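Local coordinates for fibronectin-binding protein BBK32 (Borrelia burgdorferi, PDB 6N1L), which binds fibronectin and, through this helical domain, probably inhibits the classical complement pathway by binding the protease C1r, at residues Val20-Gln25 / Leu77-Val82; Ile27-Asn32 / Glu70-Thr75; Glu106-Thr111 / Val130-Leu135. All blocks are in the same frame, centred on the assembly; numbering follows the deposited sequence.

Interaction 1 of 3, residues Val20-Gln25 / Leu77-Val82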
ATOM      1  N   VAL A  20      -5.111  -3.170 -10.660  1.00 37.02           N
ATOM      2  CA  VAL A  20      -5.727  -3.161  -9.337  1.00 35.93           C
ATOM      3  C   VAL A  20      -5.218  -4.339  -8.508  1.00 40.22           C
ATOM      4  O   VAL A  20      -4.886  -4.191  -7.320  1.00 34.87           O
ATOM      5  CB  VAL A  20      -7.260  -3.164  -9.466  1.00 36.90           C
ATOM      6  CG1 VAL A  20      -7.907  -3.361  -8.106  1.00 36.97           C
ATOM      7  CG2 VAL A  20      -7.727  -1.850 -10.089  1.00 34.80           C
ATOM      8  N   ASP A  21      -5.119  -5.518  -9.125  1.00 37.47           N
ATOM      9  CA  ASP A  21      -4.572  -6.676  -8.418  1.00 39.87           C
ATOM     10  C   ASP A  21      -3.152  -6.412  -7.951  1.00 36.65           C
ATOM     11  O   ASP A  21      -2.785  -6.758  -6.820  1.00 36.50           O
ATOM     12  CB  ASP A  21      -4.597  -7.913  -9.318  1.00 44.69           C
ATOM     13  CG  ASP A  21      -5.883  -8.713  -9.195  1.00 54.81           C
ATOM     14  OD1 ASP A  21      -6.751  -8.351  -8.365  1.00 54.41           O
ATOM     15  OD2 ASP A  21      -6.028  -9.708  -9.944  1.00 60.71           O
ATOM     16  N   SER A  22      -2.329  -5.806  -8.812  1.00 36.68           N
ATOM     17  CA  SER A  22      -0.966  -5.469  -8.423  1.00 37.94           C
ATOM     18  C   SER A  22      -0.949  -4.444  -7.301  1.00 34.25           C
ATOM     19  O   SER A  22      -0.072  -4.483  -6.435  1.00 33.02           O
ATOM     20  CB  SER A  22      -0.186  -4.946  -9.623  1.00 39.55           C
ATOM     21  OG  SER A  22      -0.186  -5.892 -10.680  1.00 41.59           O
ATOM     22  N   ALA A  23      -1.889  -3.501  -7.308  1.00 32.81           N
ATOM     23  CA  ALA A  23      -1.936  -2.519  -6.227  1.00 31.26           C
ATOM     24  C   ALA A  23      -2.305  -3.189  -4.914  1.00 32.54           C
ATOM     25  O   ALA A  23      -1.744  -2.851  -3.856  1.00 30.63           O
ATOM     26  CB  ALA A  23      -2.936  -1.407  -6.565  1.00 29.46           C
ATOM     27  N   ILE A  24      -3.225  -4.153  -4.965  1.00 31.00           N
ATOM     28  CA  ILE A  24      -3.627  -4.890  -3.774  1.00 33.74           C
ATOM     29  C   ILE A  24      -2.428  -5.632  -3.202  1.00 32.30           C
ATOM     30  O   ILE A  24      -2.159  -5.582  -1.992  1.00 29.56           O
ATOM     31  CB  ILE A  24      -4.782  -5.852  -4.098  1.00 35.40           C
ATOM     32  CG1 ILE A  24      -6.065  -5.068  -4.392  1.00 34.91           C
ATOM     33  CG2 ILE A  24      -5.023  -6.830  -2.942  1.00 35.83           C
ATOM     34  CD1 ILE A  24      -7.236  -5.956  -4.812  1.00 36.46           C
ATOM     35  N   GLN A  25      -1.690  -6.320  -4.075  1.00 31.48           N
ATOM     36  CA  GLN A  25      -0.476  -7.019  -3.657  1.00 31.28           C
ATOM     37  C   GLN A  25       0.535  -6.072  -3.021  1.00 30.59           C
ATOM     38  O   GLN A  25       1.215  -6.440  -2.052  1.00 32.92           O
ATOM     39  CB  GLN A  25       0.162  -7.726  -4.862  1.00 33.91           C
ATOM     40  CG  GLN A  25      -0.693  -8.809  -5.497  1.00 47.99           C
ATOM     41  CD  GLN A  25      -0.866 -10.030  -4.611  1.00 55.89           C
ATOM     42  OE1 GLN A  25      -1.637 -10.015  -3.646  1.00 55.16           O
ATOM     43  NE2 GLN A  25      -0.142 -11.098  -4.934  1.00 63.46           N
ATOM     44  N   LEU A  77       1.120   3.927  -6.139  1.00 28.06           N
ATOM     45  CA  LEU A  77       0.562   5.044  -6.894  1.00 32.85           C
ATOM     46  C   LEU A  77       0.575   4.758  -8.392  1.00 36.73           C
ATOM     47  O   LEU A  77      -0.428   4.966  -9.094  1.00 31.34           O
ATOM     48  CB  LEU A  77       1.336   6.324  -6.587  1.00 33.24           C
ATOM     49  CG  LEU A  77       0.829   7.622  -7.213  1.00 33.46           C
ATOM     50  CD1 LEU A  77      -0.662   7.871  -6.881  1.00 32.44           C
ATOM     51  CD2 LEU A  77       1.697   8.810  -6.805  1.00 38.39           C
ATOM     52  N   ASN A  78       1.711   4.278  -8.901  1.00 34.09           N
ATOM     53  CA  ASN A  78       1.814   4.034 -10.338  1.00 37.76           C
ATOM     54  C   ASN A  78       0.781   3.017 -10.811  1.00 36.20           C
ATOM     55  O   ASN A  78       0.156   3.211 -11.861  1.00 37.41           O
ATOM     56  CB  ASN A  78       3.229   3.578 -10.695  1.00 38.63           C
ATOM     57  CG  ASN A  78       4.243   4.702 -10.601  1.00 39.01           C
ATOM     58  OD1 ASN A  78       3.879   5.874 -10.541  1.00 44.97           O
ATOM     59  ND2 ASN A  78       5.534   4.346 -10.606  1.00 47.65           N
ATOM     60  N   TYR A  79       0.582   1.929 -10.057  1.00 33.24           N
ATOM     61  CA  TYR A  79      -0.425   0.950 -10.451  1.00 34.22           C
ATOM     62  C   TYR A  79      -1.812   1.588 -10.503  1.00 32.10           C
ATOM     63  O   TYR A  79      -2.588   1.328 -11.433  1.00 33.49           O
ATOM     64  CB  TYR A  79      -0.423  -0.241  -9.491  1.00 32.58           C
ATOM     65  CG  TYR A  79       0.654  -1.280  -9.764  1.00 35.12           C
ATOM     66  CD1 TYR A  79       0.900  -1.735 -11.059  1.00 36.46           C
ATOM     67  CD2 TYR A  79       1.423  -1.805  -8.729  1.00 34.29           C
ATOM     68  CE1 TYR A  79       1.882  -2.688 -11.311  1.00 40.02           C
ATOM     69  CE2 TYR A  79       2.403  -2.751  -8.969  1.00 36.63           C
ATOM     70  CZ  TYR A  79       2.628  -3.192 -10.259  1.00 38.78           C
ATOM     71  OH  TYR A  79       3.602  -4.133 -10.491  1.00 43.33           O
ATOM     72  N   ILE A  80      -2.142   2.431  -9.522  1.00 28.88           N
ATOM     73  CA  ILE A  80      -3.464   3.061  -9.513  1.00 31.42           C
ATOM     74  C   ILE A  80      -3.571   4.110 -10.616  1.00 31.23           C
ATOM     75  O   ILE A  80      -4.634   4.280 -11.228  1.00 32.04           O
ATOM     76  CB  ILE A  80      -3.768   3.663  -8.125  1.00 28.87           C
ATOM     77  CG1 ILE A  80      -3.864   2.546  -7.082  1.00 30.00           C
ATOM     78  CG2 ILE A  80      -5.070   4.487  -8.138  1.00 29.54           C
ATOM     79  CD1 ILE A  80      -4.848   1.469  -7.443  1.00 32.53           C
ATOM     80  N   GLN A  81      -2.479   4.829 -10.895  1.00 30.82           N
ATOM     81  CA  GLN A  81      -2.543   5.863 -11.924  1.00 37.19           C
ATOM     82  C   GLN A  81      -2.751   5.252 -13.302  1.00 34.99           C
ATOM     83  O   GLN A  81      -3.503   5.805 -14.120  1.00 34.86           O
ATOM     84  CB  GLN A  81      -1.288   6.732 -11.892  1.00 37.74           C
ATOM     85  CG  GLN A  81      -1.231   7.635 -10.677  1.00 39.81           C
ATOM     86  CD  GLN A  81      -0.062   8.595 -10.709  1.00 41.87           C
ATOM     87  OE1 GLN A  81       1.023   8.245 -11.165  1.00 41.12           O
ATOM     88  NE2 GLN A  81      -0.281   9.810 -10.216  1.00 50.00           N
ATOM     89  N   VAL A  82      -2.130   4.094 -13.562  1.00 34.82           N
ATOM     90  CA  VAL A  82      -2.409   3.354 -14.794  1.00 38.68           C
ATOM     91  C   VAL A  82      -3.857   2.870 -14.810  1.00 39.14           C
ATOM     92  O   VAL A  82      -4.527   2.896 -15.857  1.00 35.13           O
ATOM     93  CB  VAL A  82      -1.430   2.176 -14.948  1.00 39.37           C
ATOM     94  CG1 VAL A  82      -1.831   1.280 -16.132  1.00 40.74           C
ATOM     95  CG2 VAL A  82      -0.013   2.687 -15.107  1.00 38.97           C
TER
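With chi1 at -81°, Tyr79 sets its CG beside the backbone N and lays the ring across the gap toward Ser22. Two successive turns of the Ile80 chain, the second at chi2 -54°, fold CD1 toward Ala23. Ser22 CB sits almost on the normal of the Tyr79 ring, 3.3 Å from its centroid and 9° off that normal, in a well-centred CH-pi contact; Tyr79 CZ is the nearest ring atom, 3.4 Å from Ser22 CB. Ala23 CB meets two partners: Ile80 CD1 at 3.6 Å and, where the backbones are nearest, Tyr79 CB at 4.0 Å. Serine and alanine suit this side of helix 9-44 because their short side chains let the axes of segments 20-25 and 77-82 approach to 8.5 Å while a broad ring is still accommodated. Ser22 does not spend its hydroxyl on the tyrosine: OG is hydrogen-bonded to Tyr18 O, one turn earlier in its own helix, and the CB methylene is what meets the ring. Deeper in, Ile80 also packs on Leu140 and Ile109. Across these two segments the attraction is thus dispersive and CH-pi in kind, and shape matters more to it than charge.

Interaction 2 of 3, residues Ile27-Asn32 / Glu70-Thr75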
ATOM      1  N   ILE A  27      -0.049  -3.176  -1.446  1.00 28.79           N
ATOM      2  CA  ILE A  27      -0.504  -2.834  -0.102  1.00 25.30           C
ATOM      3  C   ILE A  27      -0.184  -3.960   0.867  1.00 28.70           C
ATOM      4  O   ILE A  27       0.288  -3.722   1.980  1.00 27.23           O
ATOM      5  CB  ILE A  27      -2.006  -2.502  -0.106  1.00 26.91           C
ATOM      6  CG1 ILE A  27      -2.206  -1.191  -0.860  1.00 26.03           C
ATOM      7  CG2 ILE A  27      -2.502  -2.400   1.347  1.00 27.86           C
ATOM      8  CD1 ILE A  27      -3.685  -0.774  -1.050  1.00 26.16           C
ATOM      9  N   THR A  28      -0.432  -5.208   0.466  1.00 27.21           N
ATOM     10  CA  THR A  28      -0.145  -6.319   1.368  1.00 31.08           C
ATOM     11  C   THR A  28       1.342  -6.365   1.694  1.00 29.08           C
ATOM     12  O   THR A  28       1.725  -6.604   2.848  1.00 26.62           O
ATOM     13  CB  THR A  28      -0.622  -7.638   0.753  1.00 32.45           C
ATOM     14  OG1 THR A  28      -2.034  -7.565   0.486  1.00 33.63           O
ATOM     15  CG2 THR A  28      -0.372  -8.801   1.690  1.00 35.80           C
ATOM     16  N   LYS A  29       2.191  -6.075   0.703  1.00 30.07           N
ATOM     17  CA  LYS A  29       3.635  -6.026   0.933  1.00 32.18           C
ATOM     18  C   LYS A  29       3.998  -4.949   1.952  1.00 30.89           C
ATOM     19  O   LYS A  29       4.817  -5.186   2.857  1.00 28.68           O
ATOM     20  CB  LYS A  29       4.358  -5.778  -0.389  1.00 33.58           C
ATOM     21  CG  LYS A  29       5.876  -5.752  -0.280  1.00 35.85           C
ATOM     22  CD  LYS A  29       6.486  -5.302  -1.602  1.00 39.15           C
ATOM     23  CE  LYS A  29       8.007  -5.279  -1.535  1.00 49.49           C
ATOM     24  NZ  LYS A  29       8.599  -4.732  -2.791  1.00 54.20           N
ATOM     25  N   ILE A  30       3.386  -3.763   1.835  1.00 27.83           N
ATOM     26  CA  ILE A  30       3.650  -2.689   2.784  1.00 26.14           C
ATOM     27  C   ILE A  30       3.190  -3.092   4.181  1.00 25.87           C
ATOM     28  O   ILE A  30       3.892  -2.862   5.171  1.00 25.74           O
ATOM     29  CB  ILE A  30       2.974  -1.380   2.337  1.00 25.24           C
ATOM     30  CG1 ILE A  30       3.585  -0.850   1.036  1.00 27.18           C
ATOM     31  CG2 ILE A  30       3.138  -0.320   3.409  1.00 25.54           C
ATOM     32  CD1 ILE A  30       2.712   0.247   0.337  1.00 29.01           C
ATOM     33  N   TYR A  31       1.988  -3.676   4.287  1.00 25.38           N
ATOM     34  CA  TYR A  31       1.476  -4.038   5.605  1.00 27.68           C
ATOM     35  C   TYR A  31       2.326  -5.143   6.237  1.00 27.05           C
ATOM     36  O   TYR A  31       2.600  -5.113   7.442  1.00 28.60           O
ATOM     37  CB  TYR A  31       0.004  -4.464   5.512  1.00 27.30           C
ATOM     38  CG  TYR A  31      -0.580  -4.800   6.855  1.00 26.92           C
ATOM     39  CD1 TYR A  31      -0.815  -3.805   7.793  1.00 28.54           C
ATOM     40  CD2 TYR A  31      -0.883  -6.107   7.191  1.00 31.06           C
ATOM     41  CE1 TYR A  31      -1.318  -4.109   9.042  1.00 30.39           C
ATOM     42  CE2 TYR A  31      -1.408  -6.417   8.428  1.00 35.89           C
ATOM     43  CZ  TYR A  31      -1.623  -5.417   9.348  1.00 34.74           C
ATOM     44  OH  TYR A  31      -2.142  -5.743  10.586  1.00 36.73           O
ATOM     45  N   ASN A  32       2.754  -6.113   5.428  1.00 25.80           N
ATOM     46  CA  ASN A  32       3.621  -7.171   5.952  1.00 29.51           C
ATOM     47  C   ASN A  32       4.957  -6.612   6.427  1.00 29.99           C
ATOM     48  O   ASN A  32       5.518  -7.104   7.417  1.00 27.91           O
ATOM     49  CB  ASN A  32       3.843  -8.250   4.894  1.00 31.15           C
ATOM     50  CG  ASN A  32       2.592  -9.090   4.628  1.00 33.32           C
ATOM     51  OD1 ASN A  32       1.632  -9.090   5.403  1.00 36.56           O
ATOM     52  ND2 ASN A  32       2.617  -9.821   3.534  1.00 34.89           N
ATOM     53  N   GLU A  70       8.915   4.436   0.696  1.00 36.03           N
ATOM     54  CA  GLU A  70       8.551   5.397  -0.345  1.00 41.05           C
ATOM     55  C   GLU A  70       8.528   4.733  -1.717  1.00 39.69           C
ATOM     56  O   GLU A  70       7.655   5.041  -2.549  1.00 38.48           O
ATOM     57  CB  GLU A  70       9.508   6.595  -0.300  1.00 41.23           C
ATOM     58  CG  GLU A  70       8.948   7.782   0.486  1.00 49.82           C
ATOM     59  CD  GLU A  70      10.015   8.722   1.043  1.00 56.29           C
ATOM     60  OE1 GLU A  70      11.217   8.432   0.868  1.00 55.07           O
ATOM     61  OE2 GLU A  70       9.648   9.755   1.654  1.00 58.31           O
ATOM     62  N   LYS A  71       9.456   3.796  -1.960  1.00 35.16           N
ATOM     63  CA  LYS A  71       9.440   3.016  -3.193  1.00 39.08           C
ATOM     64  C   LYS A  71       8.148   2.226  -3.325  1.00 39.48           C
ATOM     65  O   LYS A  71       7.489   2.261  -4.372  1.00 36.07           O
ATOM     66  CB  LYS A  71      10.638   2.071  -3.235  1.00 39.25           C
ATOM     67  CG  LYS A  71      10.778   1.289  -4.527  1.00 43.56           C
ATOM     68  CD  LYS A  71      10.790   2.232  -5.724  1.00 54.82           C
ATOM     69  CE  LYS A  71      11.583   1.660  -6.892  1.00 57.90           C
ATOM     70  NZ  LYS A  71      10.703   1.379  -8.073  1.00 60.23           N
ATOM     71  N   ASN A  72       7.758   1.515  -2.264  1.00 38.13           N
ATOM     72  CA  ASN A  72       6.509   0.763  -2.302  1.00 34.08           C
ATOM     73  C   ASN A  72       5.309   1.684  -2.538  1.00 32.24           C
ATOM     74  O   ASN A  72       4.357   1.302  -3.229  1.00 34.02           O
ATOM     75  CB  ASN A  72       6.335  -0.029  -1.006  1.00 31.35           C
ATOM     76  CG  ASN A  72       7.257  -1.237  -0.929  1.00 37.82           C
ATOM     77  OD1 ASN A  72       7.781  -1.701  -1.941  1.00 41.82           O
ATOM     78  ND2 ASN A  72       7.453  -1.752   0.277  1.00 39.85           N
ATOM     79  N   PHE A  73       5.327   2.895  -1.973  1.00 30.79           N
ATOM     80  CA  PHE A  73       4.195   3.795  -2.222  1.00 33.86           C
ATOM     81  C   PHE A  73       4.212   4.323  -3.652  1.00 39.74           C
ATOM     82  O   PHE A  73       3.151   4.508  -4.261  1.00 32.88           O
ATOM     83  CB  PHE A  73       4.164   4.947  -1.220  1.00 31.78           C
ATOM     84  CG  PHE A  73       3.181   4.725  -0.100  1.00 31.75           C
ATOM     85  CD1 PHE A  73       3.556   4.024   1.033  1.00 35.15           C
ATOM     86  CD2 PHE A  73       1.870   5.166  -0.204  1.00 30.47           C
ATOM     87  CE1 PHE A  73       2.637   3.783   2.060  1.00 32.28           C
ATOM     88  CE2 PHE A  73       0.956   4.929   0.805  1.00 31.37           C
ATOM     89  CZ  PHE A  73       1.338   4.246   1.949  1.00 36.17           C
ATOM     90  N   LYS A  74       5.393   4.560  -4.218  1.00 35.64           N
ATOM     91  CA  LYS A  74       5.417   4.960  -5.627  1.00 36.08           C
ATOM     92  C   LYS A  74       4.929   3.833  -6.522  1.00 36.12           C
ATOM     93  O   LYS A  74       4.196   4.081  -7.490  1.00 39.17           O
ATOM     94  CB  LYS A  74       6.812   5.429  -6.036  1.00 40.83           C
ATOM     95  CG  LYS A  74       7.084   6.876  -5.615  1.00 48.69           C
ATOM     96  CD  LYS A  74       5.843   7.768  -5.829  1.00 48.56           C
ATOM     97  CE  LYS A  74       6.111   9.233  -5.471  1.00 49.27           C
ATOM     98  NZ  LYS A  74       4.956  10.154  -5.776  1.00 50.77           N
ATOM     99  N   THR A  75       5.302   2.588  -6.210  1.00 31.87           N
ATOM    100  CA  THR A  75       4.781   1.445  -6.952  1.00 33.14           C
ATOM    101  C   THR A  75       3.255   1.395  -6.855  1.00 37.17           C
ATOM    102  O   THR A  75       2.556   1.222  -7.862  1.00 34.25           O
ATOM    103  CB  THR A  75       5.387   0.148  -6.425  1.00 37.09           C
ATOM    104  OG1 THR A  75       6.804   0.127  -6.669  1.00 34.55           O
ATOM    105  CG2 THR A  75       4.738  -1.054  -7.079  1.00 39.74           C
TER
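Ile30 and Asn72 run alongside each other, pointing opposite ways, so that the branch of the isoleucine rests on the root of the asparagine. Ile30 CG1 comes within 3.5 Å of Asn72 CB, the point at which the apolar part of the polar residue is offered to its neighbour. The amide beyond that methylene is turned toward Lys29, which comes in roughly perpendicular to Asn72. Lys29 has CG opposite its backbone N (chi1 -178°) and stays extended to the end, a shape that carries the ammonium across the flank of the interface. There NZ donates a weak hydrogen bond to Asn72 OD1 at 3.3 Å, while Lys29 CE passes 3.6 Å from the same oxygen. The pairing suits the border of the interface: Asn72 is buried, and the long, flexible lysine can reach its carbonyl oxygen from the exposed side. The two segments run antiparallel at 161° with their axes 10.0 Å apart, as neighbours in an up-down helical bundle, here helix 9-44 beside helix 66-87. On the inward side the Ile30 chain stands roughly perpendicular to Phe73. Ile30 CD1 stands 4.3 Å from the centroid of the Phe73 ring and 28° off its normal, an off-centre CH-pi contact that favours the CD1 and CE1 side of the ring. A branched aliphatic chain fits this position because its two arms serve different neighbours: the CG1-CD1 arm meets helix 66-87, and CG2 packs on Ile133 of helix 122-147. Phe73 in turn extends to Leu112, Ile113 and Ile116 of helix 93-117, its large flat ring bridging several helices at once.

Interaction 3 of 3, residues Glu106-Thr111 / Val130-Leu135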
ATOM      1  N   GLU A 106      -6.601   7.187  -5.867  1.00 29.67           N
ATOM      2  CA  GLU A 106      -5.405   7.899  -6.311  1.00 31.66           C
ATOM      3  C   GLU A 106      -5.142   9.125  -5.450  1.00 31.42           C
ATOM      4  O   GLU A 106      -4.018   9.336  -4.989  1.00 36.21           O
ATOM      5  CB  GLU A 106      -5.534   8.302  -7.784  1.00 34.60           C
ATOM      6  CG  GLU A 106      -4.272   8.971  -8.328  1.00 38.94           C
ATOM      7  CD  GLU A 106      -4.476   9.633  -9.687  1.00 47.17           C
ATOM      8  OE1 GLU A 106      -5.628   9.662 -10.182  1.00 50.30           O
ATOM      9  OE2 GLU A 106      -3.476  10.128 -10.253  1.00 51.20           O
ATOM     10  N   ALA A 107      -6.174   9.943  -5.214  1.00 30.74           N
ATOM     11  CA  ALA A 107      -5.987  11.150  -4.412  1.00 34.05           C
ATOM     12  C   ALA A 107      -5.568  10.809  -2.982  1.00 36.47           C
ATOM     13  O   ALA A 107      -4.693  11.471  -2.405  1.00 36.45           O
ATOM     14  CB  ALA A 107      -7.269  11.985  -4.423  1.00 38.62           C
ATOM     15  N   GLU A 108      -6.165   9.764  -2.400  1.00 34.04           N
ATOM     16  CA  GLU A 108      -5.787   9.349  -1.050  1.00 34.70           C
ATOM     17  C   GLU A 108      -4.332   8.904  -0.992  1.00 34.63           C
ATOM     18  O   GLU A 108      -3.619   9.217  -0.029  1.00 34.03           O
ATOM     19  CB  GLU A 108      -6.711   8.226  -0.559  1.00 36.20           C
ATOM     20  CG  GLU A 108      -6.318   7.582   0.804  1.00 39.22           C
ATOM     21  CD  GLU A 108      -6.568   8.471   2.021  1.00 53.56           C
ATOM     22  OE1 GLU A 108      -7.246   9.508   1.867  1.00 52.13           O
ATOM     23  OE2 GLU A 108      -6.092   8.123   3.136  1.00 45.20           O
ATOM     24  N   ILE A 109      -3.865   8.173  -2.013  1.00 29.92           N
ATOM     25  CA  ILE A 109      -2.468   7.724  -2.020  1.00 29.45           C
ATOM     26  C   ILE A 109      -1.530   8.922  -1.991  1.00 33.04           C
ATOM     27  O   ILE A 109      -0.510   8.922  -1.284  1.00 33.77           O
ATOM     28  CB  ILE A 109      -2.191   6.816  -3.240  1.00 29.22           C
ATOM     29  CG1 ILE A 109      -2.977   5.521  -3.116  1.00 28.49           C
ATOM     30  CG2 ILE A 109      -0.702   6.462  -3.340  1.00 31.90           C
ATOM     31  CD1 ILE A 109      -2.913   4.646  -4.331  1.00 30.59           C
ATOM     32  N   LYS A 110      -1.879   9.980  -2.728  1.00 34.00           N
ATOM     33  CA  LYS A 110      -1.039  11.169  -2.721  1.00 34.21           C
ATOM     34  C   LYS A 110      -1.005  11.805  -1.339  1.00 34.48           C
ATOM     35  O   LYS A 110       0.048  12.281  -0.894  1.00 40.15           O
ATOM     36  CB  LYS A 110      -1.524  12.159  -3.778  1.00 36.01           C
ATOM     37  CG  LYS A 110      -1.184  11.704  -5.199  1.00 40.35           C
ATOM     38  CD  LYS A 110      -1.710  12.687  -6.235  1.00 41.75           C
ATOM     39  CE  LYS A 110      -1.674  12.066  -7.622  1.00 50.51           C
ATOM     40  NZ  LYS A 110      -2.727  12.643  -8.510  1.00 55.44           N
ATOM     41  N   THR A 111      -2.136  11.788  -0.630  1.00 34.49           N
ATOM     42  CA  THR A 111      -2.180  12.322   0.730  1.00 34.95           C
ATOM     43  C   THR A 111      -1.299  11.510   1.673  1.00 35.55           C
ATOM     44  O   THR A 111      -0.605  12.071   2.532  1.00 38.84           O
ATOM     45  CB  THR A 111      -3.622  12.345   1.235  1.00 35.61           C
ATOM     46  OG1 THR A 111      -4.396  13.221   0.411  1.00 41.11           O
ATOM     47  CG2 THR A 111      -3.688  12.848   2.670  1.00 37.11           C
ATOM     48  N   VAL A 130      -1.122   2.960   8.150  1.00 32.22           N
ATOM     49  CA  VAL A 130      -1.542   1.557   8.121  1.00 27.96           C
ATOM     50  C   VAL A 130      -3.064   1.424   8.028  1.00 27.41           C
ATOM     51  O   VAL A 130      -3.580   0.623   7.241  1.00 27.63           O
ATOM     52  CB  VAL A 130      -0.979   0.786   9.325  1.00 33.95           C
ATOM     53  CG1 VAL A 130      -1.722  -0.539   9.479  1.00 31.54           C
ATOM     54  CG2 VAL A 130       0.483   0.512   9.071  1.00 33.17           C
ATOM     55  N   THR A 131      -3.810   2.202   8.825  1.00 27.58           N
ATOM     56  CA  THR A 131      -5.264   2.113   8.736  1.00 27.60           C
ATOM     57  C   THR A 131      -5.756   2.466   7.340  1.00 24.83           C
ATOM     58  O   THR A 131      -6.593   1.756   6.774  1.00 26.44           O
ATOM     59  CB  THR A 131      -5.927   3.020   9.779  1.00 29.28           C
ATOM     60  OG1 THR A 131      -5.708   2.467  11.074  1.00 33.73           O
ATOM     61  CG2 THR A 131      -7.422   3.102   9.537  1.00 31.59           C
ATOM     62  N   SER A 132      -5.209   3.538   6.750  1.00 28.06           N
ATOM     63  CA  SER A 132      -5.658   3.981   5.433  1.00 31.45           C
ATOM     64  C   SER A 132      -5.400   2.934   4.358  1.00 27.07           C
ATOM     65  O   SER A 132      -6.261   2.690   3.502  1.00 28.72           O
ATOM     66  CB  SER A 132      -4.980   5.302   5.060  1.00 35.73           C
ATOM     67  OG  SER A 132      -5.401   6.343   5.937  1.00 39.37           O
ATOM     68  N   ILE A 133      -4.222   2.291   4.379  1.00 29.46           N
ATOM     69  CA  ILE A 133      -3.972   1.337   3.308  1.00 26.02           C
ATOM     70  C   ILE A 133      -4.787   0.068   3.498  1.00 22.48           C
ATOM     71  O   ILE A 133      -5.153  -0.585   2.514  1.00 25.37           O
ATOM     72  CB  ILE A 133      -2.465   1.022   3.147  1.00 26.73           C
ATOM     73  CG1 ILE A 133      -1.904   0.334   4.392  1.00 27.12           C
ATOM     74  CG2 ILE A 133      -1.696   2.302   2.808  1.00 31.59           C
ATOM     75  CD1 ILE A 133      -0.500  -0.276   4.172  1.00 30.57           C
ATOM     76  N   LEU A 134      -5.087  -0.313   4.735  1.00 24.59           N
ATOM     77  CA  LEU A 134      -5.919  -1.490   4.938  1.00 23.43           C
ATOM     78  C   LEU A 134      -7.324  -1.241   4.395  1.00 26.23           C
ATOM     79  O   LEU A 134      -7.904  -2.109   3.740  1.00 27.48           O
ATOM     80  CB  LEU A 134      -5.976  -1.857   6.420  1.00 26.15           C
ATOM     81  CG  LEU A 134      -4.745  -2.565   7.015  1.00 25.13           C
ATOM     82  CD1 LEU A 134      -4.964  -2.737   8.512  1.00 30.48           C
ATOM     83  CD2 LEU A 134      -4.565  -3.901   6.328  1.00 30.12           C
ATOM     84  N   LEU A 135      -7.860  -0.040   4.634  1.00 27.07           N
ATOM     85  CA  LEU A 135      -9.169   0.296   4.080  1.00 30.12           C
ATOM     86  C   LEU A 135      -9.120   0.388   2.556  1.00 31.98           C
ATOM     87  O   LEU A 135     -10.055  -0.045   1.863  1.00 30.77           O
ATOM     88  CB  LEU A 135      -9.658   1.607   4.698  1.00 27.14           C
ATOM     89  CG  LEU A 135     -10.051   1.463   6.171  1.00 31.79           C
ATOM     90  CD1 LEU A 135     -10.210   2.797   6.875  1.00 35.96           C
ATOM     91  CD2 LEU A 135     -11.325   0.622   6.273  1.00 32.11           C
TER
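Ser132 OG donates a weak hydrogen bond to Glu108 OE2, 3.4 Å away, and Ser132 CB lies 3.6 Å from the same oxygen. This one carboxylate oxygen carries the contact between the two segments, whose backbones stay well apart: the nearest CA atoms, those of Glu108 and Ser132, are separated by 8.4 Å. Glutamate has the length to span such a gap. Its CG points opposite the backbone N, and a bend at chi2 (72°) then turns the carboxylate to the serine, whose small hydroxyl needs little space. Around this bridge, Glu108 also rests on Met136 and Ser132 on Leu112, so apolar chains flank the polar pair. Farther round helix 93-117, Lys110 NZ and Glu106 OE2 form a salt bridge at 3.2 Å, one turn apart; the same oxygen probably also accepts a hydrogen bond from Gln81 NE2 of helix 66-87. The Glu108-Ser132 pair lies at the surface of the bundle. Beneath it the residues next in sequence enter the core, Ile109 packing on Leu76 of helix 66-87, and Ile133 on Phe73 of that helix and on Ile27 of helix 9-44.

Overall arrangement
The three contacts lie within two helix pairs of an up-down bundle, 9-44 with 66-87 and 93-117 with 122-147. Interactions 1 and 2 lie along one interface, between helices 9-44 and 66-87, with centres 10 Å apart; because the helices are antiparallel, interaction 2 is nested within the chain loop closed by interaction 1. Interaction 3 follows both in sequence and joins helices 93-117 and 122-147, its centre 12 Å from that of interaction 1 and 11 Å from that of interaction 2. Side chains of the two pairs, Leu77 and Ile109 among them, meet in a shared apolar core. This bundle forms the body of the complement inhibitory domain.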